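Local atomic coordinates of L-Ribose isomerase (Acinetobacter, PDB entry 4Q0S), a protein that interconverts L-ribose and its ketose, probably L-ribulose, in a cupin-type beta barrel that holds a metal ion, here cobalt(II). Residues A[50-53]-A[57-60]; A[61-64]-A[68-71]; A[91-96]-A[232-237]; A[95-100]-A[119-124]. All blocks are in the same frame, centred on the assembly; numbering follows the deposited sequence.

Contact 1 (A[50-53]-A[57-60])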
loop_
_atom_site.group_PDB
_atom_site.type_symbol
_atom_site.label_atom_id
_atom_site.label_comp_id
_atom_site.label_asym_id
_atom_site.label_seq_id
_atom_site.Cartn_x
_atom_site.Cartn_y
_atom_site.Cartn_z
ATOM N N GLY A 50 11.272 -9.100 -18.814
ATOM C CA GLY A 50 10.693 -8.257 -19.846
ATOM C C GLY A 50 10.509 -9.071 -21.114
ATOM O O GLY A 50 11.482 -9.568 -21.678
ATOM N N ILE A 51 9.265 -9.198 -21.566
ATOM C CA ILE A 51 8.950 -10.002 -22.746
ATOM C C ILE A 51 8.407 -9.222 -23.943
ATOM O O ILE A 51 7.536 -8.363 -23.808
ATOM C CB ILE A 51 7.919 -11.094 -22.368
ATOM C CG1 ILE A 51 8.439 -11.900 -21.176
ATOM C CG2 ILE A 51 7.649 -12.022 -23.554
ATOM C CD1 ILE A 51 7.357 -12.741 -20.492
ATOM N N VAL A 52 8.931 -9.531 -25.122
ATOM C CA VAL A 52 8.484 -8.904 -26.363
ATOM C C VAL A 52 8.069 -10.093 -27.233
ATOM O O VAL A 52 8.888 -10.964 -27.528
ATOM C CB VAL A 52 9.628 -8.109 -27.035
ATOM C CG1 VAL A 52 9.130 -7.450 -28.313
ATOM C CG2 VAL A 52 10.156 -7.050 -26.065
ATOM N N PHE A 53 6.797 -10.136 -27.621
ATOM C CA PHE A 53 6.271 -11.255 -28.401
ATOM C C PHE A 53 6.471 -11.196 -29.912
ATOM O O PHE A 53 5.522 -10.981 -30.669
ATOM C CB PHE A 53 4.780 -11.443 -28.098
ATOM C CG PHE A 53 4.482 -11.722 -26.642
ATOM C CD1 PHE A 53 4.255 -10.676 -25.750
ATOM C CD2 PHE A 53 4.429 -13.030 -26.169
ATOM C CE1 PHE A 53 3.974 -10.930 -24.408
ATOM C CE2 PHE A 53 4.150 -13.299 -24.826
ATOM C CZ PHE A 53 3.922 -12.246 -23.945
ATOM N N GLN A 57 7.618 -6.782 -32.775
ATOM C CA GLN A 57 7.052 -6.156 -31.583
ATOM C C GLN A 57 8.055 -5.264 -30.875
ATOM O O GLN A 57 7.694 -4.483 -29.996
ATOM C CB GLN A 57 6.518 -7.217 -30.620
ATOM C CG GLN A 57 5.289 -7.918 -31.165
ATOM C CD GLN A 57 4.261 -6.927 -31.672
ATOM O OE1 GLN A 57 3.649 -6.195 -30.896
ATOM N NE2 GLN A 57 4.080 -6.885 -32.984
ATOM N N TYR A 58 9.318 -5.378 -31.265
ATOM C CA TYR A 58 10.359 -4.556 -30.675
ATOM C C TYR A 58 10.133 -3.095 -31.028
ATOM O O TYR A 58 10.655 -2.202 -30.363
ATOM C CB TYR A 58 11.729 -5.031 -31.154
ATOM C CG TYR A 58 12.203 -6.248 -30.401
ATOM C CD1 TYR A 58 12.809 -6.122 -29.151
ATOM C CD2 TYR A 58 11.994 -7.532 -30.905
ATOM C CE1 TYR A 58 13.192 -7.240 -28.420
ATOM C CE2 TYR A 58 12.371 -8.660 -30.179
ATOM C CZ TYR A 58 12.967 -8.507 -28.937
ATOM O OH TYR A 58 13.308 -9.619 -28.198
ATOM N N ASP A 59 9.335 -2.849 -32.064
ATOM C CA ASP A 59 9.043 -1.477 -32.459
ATOM C C ASP A 59 8.284 -0.759 -31.350
ATOM O O ASP A 59 8.013 0.436 -31.446
ATOM C CB ASP A 59 8.220 -1.429 -33.750
ATOM C CG ASP A 59 9.082 -1.505 -35.000
ATOM O OD1 ASP A 59 10.211 -0.970 -34.984
ATOM O OD2 ASP A 59 8.623 -2.083 -36.007
ATOM N N ALA A 60 7.922 -1.492 -30.305
ATOM C CA ALA A 60 7.223 -0.875 -29.192
ATOM C C ALA A 60 8.182 0.133 -28.570
ATOM O O ALA A 60 7.760 1.133 -27.992
ATOM C CB ALA A 60 6.831 -1.926 -28.166
#

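Contact 2 (A[61-64]-A[68-71])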
loop_
_atom_site.group_PDB
_atom_site.type_symbol
_atom_site.label_atom_id
_atom_site.label_comp_id
_atom_site.label_asym_id
_atom_site.label_seq_id
_atom_site.Cartn_x
_atom_site.Cartn_y
_atom_site.Cartn_z
ATOM N N PHE A 61 9.476 -0.134 -28.712
ATOM C CA PHE A 61 10.496 0.732 -28.149
ATOM C C PHE A 61 10.986 1.865 -29.044
ATOM O O PHE A 61 12.007 2.494 -28.757
ATOM C CB PHE A 61 11.655 -0.127 -27.640
ATOM C CG PHE A 61 11.299 -0.924 -26.412
ATOM C CD1 PHE A 61 11.344 -0.336 -25.151
ATOM C CD2 PHE A 61 10.823 -2.228 -26.527
ATOM C CE1 PHE A 61 10.913 -1.035 -24.018
ATOM C CE2 PHE A 61 10.388 -2.938 -25.402
ATOM C CZ PHE A 61 10.431 -2.339 -24.146
ATOM N N LYS A 62 10.257 2.133 -30.125
ATOM C CA LYS A 62 10.608 3.245 -30.998
ATOM C C LYS A 62 10.110 4.497 -30.278
ATOM O O LYS A 62 10.822 5.496 -30.175
ATOM C CB LYS A 62 9.927 3.127 -32.365
ATOM C CG LYS A 62 10.762 2.417 -33.419
ATOM C CD LYS A 62 10.153 2.571 -34.812
ATOM C CE LYS A 62 11.065 1.976 -35.881
ATOM N NZ LYS A 62 10.496 2.082 -37.262
ATOM N N ASN A 63 8.881 4.433 -29.772
ATOM C CA ASN A 63 8.313 5.556 -29.041
ATOM C C ASN A 63 8.236 5.273 -27.541
ATOM O O ASN A 63 7.975 6.173 -26.741
ATOM C CB ASN A 63 6.940 5.917 -29.606
ATOM C CG ASN A 63 7.032 6.481 -31.013
ATOM O OD1 ASN A 63 7.889 7.317 -31.297
ATOM N ND2 ASN A 63 6.147 6.029 -31.899
ATOM N N GLY A 64 8.468 4.019 -27.163
ATOM C CA GLY A 64 8.464 3.663 -25.754
ATOM C C GLY A 64 7.177 3.153 -25.128
ATOM O O GLY A 64 6.086 3.267 -25.691
ATOM N N GLY A 68 1.530 4.498 -25.687
ATOM C CA GLY A 68 0.128 4.114 -25.723
ATOM C C GLY A 68 -0.195 3.274 -26.945
ATOM O O GLY A 68 -1.316 2.795 -27.110
ATOM N N GLU A 69 0.803 3.080 -27.797
ATOM C CA GLU A 69 0.645 2.312 -29.024
ATOM C C GLU A 69 0.393 0.825 -28.792
ATOM O O GLU A 69 0.874 0.244 -27.820
ATOM C CB GLU A 69 1.885 2.489 -29.901
ATOM C CG GLU A 69 2.156 3.934 -30.286
ATOM C CD GLU A 69 3.457 4.095 -31.042
ATOM O OE1 GLU A 69 4.523 3.763 -30.479
ATOM O OE2 GLU A 69 3.415 4.550 -32.201
ATOM N N PRO A 70 -0.370 0.189 -29.697
ATOM C CA PRO A 70 -0.681 -1.238 -29.582
ATOM C C PRO A 70 0.446 -2.184 -29.997
ATOM O O PRO A 70 0.730 -2.360 -31.187
ATOM C CB PRO A 70 -1.917 -1.392 -30.463
ATOM C CG PRO A 70 -1.678 -0.378 -31.548
ATOM C CD PRO A 70 -1.171 0.819 -30.764
ATOM N N TYR A 71 1.094 -2.782 -29.000
ATOM C CA TYR A 71 2.163 -3.741 -29.235
ATOM C C TYR A 71 1.986 -4.882 -28.244
ATOM O O TYR A 71 1.289 -4.732 -27.237
ATOM C CB TYR A 71 3.532 -3.079 -29.062
ATOM C CG TYR A 71 3.941 -2.233 -30.250
ATOM C CD1 TYR A 71 4.456 -2.826 -31.406
ATOM C CD2 TYR A 71 3.773 -0.850 -30.239
ATOM C CE1 TYR A 71 4.792 -2.062 -32.524
ATOM C CE2 TYR A 71 4.104 -0.072 -31.352
ATOM C CZ TYR A 71 4.613 -0.688 -32.491
ATOM O OH TYR A 71 4.929 0.067 -33.600
HETATM O O HOH W 1 6.777 2.566 -30.728
#

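Contact 3 (A[91-96]-A[232-237])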
loop_
_atom_site.group_PDB
_atom_site.type_symbol
_atom_site.label_atom_id
_atom_site.label_comp_id
_atom_site.label_asym_id
_atom_site.label_seq_id
_atom_site.Cartn_x
_atom_site.Cartn_y
_atom_site.Cartn_z
ATOM N N GLY A 91 0.122 -42.746 -9.061
ATOM C CA GLY A 91 -0.816 -42.765 -10.170
ATOM C C GLY A 91 -1.086 -41.404 -10.783
ATOM O O GLY A 91 -1.375 -41.296 -11.976
ATOM N N ALA A 92 -0.986 -40.357 -9.970
ATOM C CA ALA A 92 -1.230 -38.992 -10.425
ATOM C C ALA A 92 -0.094 -38.444 -11.280
ATOM O O ALA A 92 -0.203 -37.352 -11.833
ATOM C CB ALA A 92 -1.455 -38.084 -9.220
ATOM N N ALA A 93 0.988 -39.206 -11.395
ATOM C CA ALA A 93 2.156 -38.785 -12.168
ATOM C C ALA A 93 1.875 -38.225 -13.567
ATOM O O ALA A 93 2.394 -37.169 -13.934
ATOM C CB ALA A 93 3.149 -39.936 -12.265
ATOM N N PRO A 94 1.063 -38.927 -14.372
ATOM C CA PRO A 94 0.775 -38.425 -15.718
ATOM C C PRO A 94 -0.178 -37.222 -15.783
ATOM O O PRO A 94 -0.343 -36.613 -16.840
ATOM C CB PRO A 94 0.217 -39.657 -16.427
ATOM C CG PRO A 94 -0.505 -40.369 -15.324
ATOM C CD PRO A 94 0.465 -40.259 -14.163
ATOM N N TYR A 95 -0.788 -36.873 -14.653
ATOM C CA TYR A 95 -1.725 -35.750 -14.603
ATOM C C TYR A 95 -1.247 -34.604 -13.710
ATOM O O TYR A 95 -1.946 -33.603 -13.547
ATOM C CB TYR A 95 -3.087 -36.238 -14.111
ATOM C CG TYR A 95 -3.611 -37.432 -14.874
ATOM C CD1 TYR A 95 -3.968 -37.323 -16.218
ATOM C CD2 TYR A 95 -3.740 -38.677 -14.255
ATOM C CE1 TYR A 95 -4.444 -38.421 -16.929
ATOM C CE2 TYR A 95 -4.216 -39.785 -14.956
ATOM C CZ TYR A 95 -4.566 -39.649 -16.292
ATOM O OH TYR A 95 -5.043 -40.737 -16.989
ATOM N N ALA A 96 -0.058 -34.750 -13.137
ATOM C CA ALA A 96 0.504 -33.730 -12.257
ATOM C C ALA A 96 0.737 -32.406 -12.989
ATOM O O ALA A 96 0.609 -31.331 -12.401
ATOM C CB ALA A 96 1.813 -34.232 -11.661
ATOM N N ALA A 232 13.723 -31.633 -13.652
ATOM C CA ALA A 232 12.335 -31.975 -13.949
ATOM C C ALA A 232 11.757 -32.886 -12.870
ATOM O O ALA A 232 12.279 -33.973 -12.616
ATOM C CB ALA A 232 12.240 -32.655 -15.309
ATOM N N PRO A 233 10.665 -32.451 -12.220
ATOM C CA PRO A 233 10.016 -33.236 -11.165
ATOM C C PRO A 233 9.474 -34.563 -11.682
ATOM O O PRO A 233 9.432 -35.555 -10.958
ATOM C CB PRO A 233 8.915 -32.301 -10.670
ATOM C CG PRO A 233 8.580 -31.506 -11.891
ATOM C CD PRO A 233 9.936 -31.194 -12.461
ATOM N N ILE A 234 9.049 -34.561 -12.940
ATOM C CA ILE A 234 8.529 -35.757 -13.588
ATOM C C ILE A 234 9.147 -35.799 -14.981
ATOM O O ILE A 234 9.238 -34.774 -15.658
ATOM C CB ILE A 234 6.982 -35.726 -13.685
ATOM C CG1 ILE A 234 6.380 -35.887 -12.288
ATOM C CG2 ILE A 234 6.483 -36.838 -14.600
ATOM C CD1 ILE A 234 4.870 -35.878 -12.258
ATOM N N PRO A 235 9.601 -36.986 -15.419
ATOM C CA PRO A 235 10.224 -37.183 -16.731
ATOM C C PRO A 235 9.594 -36.401 -17.881
ATOM O O PRO A 235 10.246 -35.551 -18.487
ATOM C CB PRO A 235 10.130 -38.691 -16.923
ATOM C CG PRO A 235 10.378 -39.186 -15.533
ATOM C CD PRO A 235 9.508 -38.268 -14.693
ATOM N N SER A 236 8.326 -36.684 -18.169
ATOM C CA SER A 236 7.610 -36.021 -19.256
ATOM C C SER A 236 7.704 -34.495 -19.232
ATOM O O SER A 236 7.803 -33.862 -20.279
ATOM C CB SER A 236 6.137 -36.438 -19.247
ATOM O OG SER A 236 5.493 -36.025 -18.055
ATOM N N TRP A 237 7.669 -33.905 -18.042
ATOM C CA TRP A 237 7.744 -32.453 -17.904
ATOM C C TRP A 237 8.933 -31.838 -18.636
ATOM O O TRP A 237 8.894 -30.670 -19.022
ATOM C CB TRP A 237 7.821 -32.073 -16.425
ATOM C CG TRP A 237 6.552 -32.306 -15.663
ATOM C CD1 TRP A 237 5.683 -33.350 -15.806
ATOM C CD2 TRP A 237 6.046 -31.510 -14.586
ATOM N NE1 TRP A 237 4.671 -33.258 -14.881
ATOM C CE2 TRP A 237 4.871 -32.138 -14.118
ATOM C CE3 TRP A 237 6.477 -30.328 -13.966
ATOM C CZ2 TRP A 237 4.117 -31.623 -13.055
ATOM C CZ3 TRP A 237 5.729 -29.817 -12.908
ATOM C CH2 TRP A 237 4.562 -30.467 -12.464
HETATM O O HOH W 2 2.064 -34.985 -15.491
#

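Contact 4 (A[95-100]-A[119-124]). With CO (cobalt (II) ion), chain B; RB0 (D-ribitol), chain C.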
loop_
_atom_site.group_PDB
_atom_site.type_symbol
_atom_site.label_atom_id
_atom_site.label_comp_id
_atom_site.label_asym_id
_atom_site.label_seq_id
_atom_site.Cartn_x
_atom_site.Cartn_y
_atom_site.Cartn_z
ATOM N N TYR A 95 -0.788 -36.873 -14.653
ATOM C CA TYR A 95 -1.725 -35.750 -14.603
ATOM C C TYR A 95 -1.247 -34.604 -13.710
ATOM O O TYR A 95 -1.946 -33.603 -13.547
ATOM C CB TYR A 95 -3.087 -36.238 -14.111
ATOM C CG TYR A 95 -3.611 -37.432 -14.874
ATOM C CD1 TYR A 95 -3.968 -37.323 -16.218
ATOM C CD2 TYR A 95 -3.740 -38.677 -14.255
ATOM C CE1 TYR A 95 -4.444 -38.421 -16.929
ATOM C CE2 TYR A 95 -4.216 -39.785 -14.956
ATOM C CZ TYR A 95 -4.566 -39.649 -16.292
ATOM O OH TYR A 95 -5.043 -40.737 -16.989
ATOM N N ALA A 96 -0.058 -34.750 -13.137
ATOM C CA ALA A 96 0.504 -33.730 -12.257
ATOM C C ALA A 96 0.737 -32.406 -12.989
ATOM O O ALA A 96 0.609 -31.331 -12.401
ATOM C CB ALA A 96 1.813 -34.232 -11.661
ATOM N N GLU A 97 1.075 -32.502 -14.271
ATOM C CA GLU A 97 1.347 -31.347 -15.117
ATOM C C GLU A 97 0.177 -30.362 -15.213
ATOM O O GLU A 97 0.349 -29.235 -15.673
ATOM C CB GLU A 97 1.732 -31.826 -16.520
ATOM C CG GLU A 97 0.645 -32.652 -17.204
ATOM C CD GLU A 97 1.171 -33.449 -18.382
ATOM O OE1 GLU A 97 1.956 -34.393 -18.152
ATOM O OE2 GLU A 97 0.805 -33.129 -19.533
ATOM N N TYR A 98 -1.008 -30.793 -14.791
ATOM C CA TYR A 98 -2.185 -29.930 -14.833
ATOM C C TYR A 98 -2.339 -29.185 -13.512
ATOM O O TYR A 98 -3.162 -28.274 -13.398
ATOM C CB TYR A 98 -3.447 -30.754 -15.097
ATOM C CG TYR A 98 -3.529 -31.328 -16.491
ATOM C CD1 TYR A 98 -3.967 -30.549 -17.560
ATOM C CD2 TYR A 98 -3.149 -32.645 -16.745
ATOM C CE1 TYR A 98 -4.028 -31.069 -18.852
ATOM C CE2 TYR A 98 -3.202 -33.172 -18.031
ATOM C CZ TYR A 98 -3.641 -32.380 -19.077
ATOM O OH TYR A 98 -3.683 -32.898 -20.348
ATOM N N SER A 99 -1.548 -29.585 -12.519
ATOM C CA SER A 99 -1.604 -28.962 -11.207
ATOM C C SER A 99 -0.401 -28.047 -10.978
ATOM O O SER A 99 0.132 -27.462 -11.921
ATOM C CB SER A 99 -1.672 -30.033 -10.116
ATOM O OG SER A 99 -1.977 -29.452 -8.854
ATOM N N GLY A 100 0.029 -27.930 -9.726
ATOM C CA GLY A 100 1.149 -27.062 -9.414
ATOM C C GLY A 100 0.642 -25.671 -9.066
ATOM O O GLY A 100 -0.538 -25.367 -9.268
ATOM N N HIS A 119 -3.624 -22.388 -23.132
ATOM C CA HIS A 119 -2.793 -23.404 -22.500
ATOM C C HIS A 119 -3.527 -24.740 -22.474
ATOM O O HIS A 119 -4.725 -24.789 -22.207
ATOM C CB HIS A 119 -2.464 -22.988 -21.066
ATOM C CG HIS A 119 -1.889 -21.611 -20.959
ATOM N ND1 HIS A 119 -0.619 -21.301 -21.395
ATOM C CD2 HIS A 119 -2.425 -20.454 -20.507
ATOM C CE1 HIS A 119 -0.397 -20.012 -21.217
ATOM N NE2 HIS A 119 -1.478 -19.474 -20.680
ATOM N N GLY A 120 -2.807 -25.822 -22.746
ATOM C CA GLY A 120 -3.437 -27.125 -22.716
ATOM C C GLY A 120 -3.612 -27.592 -21.283
ATOM O O GLY A 120 -4.593 -28.269 -20.958
ATOM N N ARG A 121 -2.677 -27.206 -20.414
ATOM C CA ARG A 121 -2.720 -27.629 -19.015
ATOM C C ARG A 121 -2.942 -26.534 -17.963
ATOM O O ARG A 121 -3.581 -26.777 -16.934
ATOM C CB ARG A 121 -1.425 -28.378 -18.686
ATOM C CG ARG A 121 -0.976 -29.327 -19.790
ATOM C CD ARG A 121 0.366 -29.953 -19.475
ATOM N NE ARG A 121 0.884 -30.750 -20.584
ATOM C CZ ARG A 121 1.190 -30.258 -21.783
ATOM N NH1 ARG A 121 1.029 -28.966 -22.039
ATOM N NH2 ARG A 121 1.670 -31.058 -22.725
ATOM N N LYS A 122 -2.428 -25.333 -18.207
ATOM C CA LYS A 122 -2.558 -24.265 -17.219
ATOM C C LYS A 122 -3.856 -23.467 -17.145
ATOM O O LYS A 122 -4.309 -22.877 -18.128
ATOM C CB LYS A 122 -1.400 -23.271 -17.354
ATOM C CG LYS A 122 -1.442 -22.149 -16.304
ATOM C CD LYS A 122 -0.222 -21.246 -16.381
ATOM C CE LYS A 122 -0.199 -20.447 -17.676
ATOM N NZ LYS A 122 1.051 -19.649 -17.795
ATOM N N THR A 123 -4.433 -23.459 -15.948
ATOM C CA THR A 123 -5.637 -22.700 -15.644
ATOM C C THR A 123 -5.145 -21.485 -14.836
ATOM O O THR A 123 -4.363 -21.636 -13.887
ATOM C CB THR A 123 -6.624 -23.521 -14.787
ATOM O OG1 THR A 123 -7.264 -24.508 -15.606
ATOM C CG2 THR A 123 -7.676 -22.607 -14.163
ATOM N N GLU A 124 -5.606 -20.294 -15.214
ATOM C CA GLU A 124 -5.195 -19.052 -14.556
ATOM C C GLU A 124 -6.339 -18.357 -13.813
ATOM O O GLU A 124 -7.512 -18.670 -14.015
ATOM C CB GLU A 124 -4.650 -18.063 -15.600
ATOM C CG GLU A 124 -3.554 -18.610 -16.512
ATOM C CD GLU A 124 -3.255 -17.703 -17.704
ATOM O OE1 GLU A 124 -3.858 -16.616 -17.819
ATOM O OE2 GLU A 124 -2.417 -18.085 -18.544
HETATM CO CO CO B . -2.094 -17.432 -20.345
HETATM C C1 RB0 C . 2.056 -15.171 -20.827
HETATM O O1 RB0 C . 3.224 -15.224 -21.628
HETATM C C2 RB0 C . 2.299 -15.922 -19.526
HETATM O O2 RB0 C . 2.331 -17.326 -19.773
HETATM C C3 RB0 C . 1.214 -15.571 -18.487
HETATM O O3 RB0 C . 1.576 -16.094 -17.217
HETATM C C4 RB0 C . -0.181 -16.077 -18.874
HETATM O O4 RB0 C . -0.070 -17.132 -19.817
HETATM C C5 RB0 C . -1.010 -14.938 -19.461
HETATM O O5 RB0 C . -2.356 -15.365 -19.664
#

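Contact 1 (A[50-53]-A[57-60])
V52 presses its CG1 methyl onto the ring of Y58, 3.7 Å from the ring centroid and 5° off the ring normal, a CH-pi contact over the middle of one face. The other branch, CG2, lies 3.8 Å from Y58 CE1, toward the ring's margin. With CG1 anti to the backbone N (chi1 -179°), the valine offers both methyls to the 57-60 segment, and CG1 also meets Q57 CB at 3.5 Å. Beside this apolar patch, Q57 CG comes within 3.1 Å of F53 O, which accepts a hydrogen bond from R171 NH2.

The valine belongs to strand 50-52, the first strand of the antiparallel cupin sheet, bonded to strand 73-82 through I51 and M74. Q57 to A60 form a type I beta turn leading into helix 60-63, and the turn sets Y58 over V52. Polar ends fix the second layer: Y58 OH receives the backbone N-H of A258, and Q57, bent at chi2 (-49°), carries OE1 to the N-H of E72. On the strand's other side F53 turns its ring into the ribitol pocket, packed on A250 and R254 of helix 248-254.

Contact 2 (A[61-64]-A[68-71])
N63 and E69 join the end of the short helix 60-63 to the loop that leads into strand 73-82 of the cupin sheet, on the surface of the fold. Along the asparagine, CB already lies 3.4 Å from E69 OE1. CG sits anti to the carbonyl carbon, and from it the amide reaches across the glutamate, the two side chains running at about a right angle. At the tip, ND2 donates to OE1 of E69 over 3.1 Å with an N-H...O angle of 159°. The acceptor lies almost in the amide plane, whereas the donor meets OE1 on its syn side but 34° out of the carboxylate plane. A weak second bond from the same ND2 runs to OE2.

OE1 has further partners: S67 OG, in the intervening loop, is its hydrogen-bond partner too. G64 leaves the helix with positive phi, at angles suited to a residue without a side chain. On the same helix, F61 O accepts a hydrogen bond from R20 of the second subunit. A water bridges the segments: N63 N donates to it at 3.0 Å, and it lies 2.6 Å from E69 OE1.

Contact 3 (A[91-96]-A[232-237])
Two of the long loops that extend from the cupin barrel, one between strands 73-82 and 101-108 and the other between strands 211-217 and 244-245, meet where A93 and A96 receive the side chains of I234 and W237. The isoleucine leads with its delta methyl: CD1 lies 3.5 Å from A96 CB and 3.3 Å from A93 O, with A93 CB farther off. An extended chain, chi2 -180°, carries this methyl straight out from the 232-237 loop to the turns of the partner. W237 comes in beside it by the benzo edge of its indole. CZ2 lies 3.7 Å from A96 CB and 3.5 Å from A96 C, which is near the ring plane, so the indole meets the backbone of A96 edge-on. The A96 methyl is thereby shared by an aliphatic tip and an aromatic edge.

The polar side of the indole is served by a water, which accepts from W237 NE1 at 3.2 Å and donates to A93 O at 2.7 Å. This bridge gives the buried N-H a partner and links the indole to the 91-96 loop, which its edge meets. Within the 232-237 loop P233 CG and I234 CG1 cover one face of the ring, toward its rim, while H221 meets it edge-to-face and the Y219 ring meets it with the planes about 45° apart. A93 packs on L150 and P233 on F152, both of the third subunit. The arrangement is that of loop-to-loop packing outside a cupin barrel, alanines against an isoleucine and a tryptophan, next to the interface with the third subunit.

Contact 4 (A[95-100]-A[119-124])
E97 and R121 form the tight part of this contact, a salt bridge in which R121 NE donates to E97 OE2 over 2.6 Å at 152°. The oxygen lies in the guanidinium plane, but the donor comes from above the carboxylate, 39° out of its plane. E97 reaches it with CG between the backbone N and the carbonyl carbon (chi1 60°). Y98 packs on the arginine's aliphatic stem: CD1 is 3.5 Å from R121 CB and CE1 is 3.6 Å from R121 CG, while G120 O stands at the ring's edge.

Little else joins the segments, and the contact lies at the surface, its touching residues all partly exposed. Residues on either side of R121 face the metal instead. H119 NE2 and E124 OE2 bind the cobalt ion at 2.2 and 1.9 Å; H117, H199 and ribitol O4 and O5 complete its shell. K122, its CE over the H119 ring, donates weakly to ribitol O2 and O4.

D242 pairs with R121 NH1 and takes the N-H of K122 on OD2 and that of H119 ND1 on its backbone O. The guanidinium, shared by E97 and D242, thus links the outer loop to the residue holding H119 and K122.

Overall arrangement
Contacts 1 and 2 follow each other in the chain and touch where A60 CB packs on the Y71 ring; contacts 3 and 4 share Y95 and A96 and lie on the other side of the chain's centre, with contacts 1 and 3 centred about 33 Å apart. Contacts 1 and 3 are buried and mainly apolar, contact 3 with one bridging water, one at the sheet's edge strand and the other between loops. Contacts 2 and 4 are surface contacts held by carboxylates, to an amide in one and to a guanidinium in the other. Contacts 1 and 4 both supply ribitol-pocket residues, but only contact 4 supplies metal ligands. Contact 2 adjoins the second subunit, contacts 3 and 4 the third.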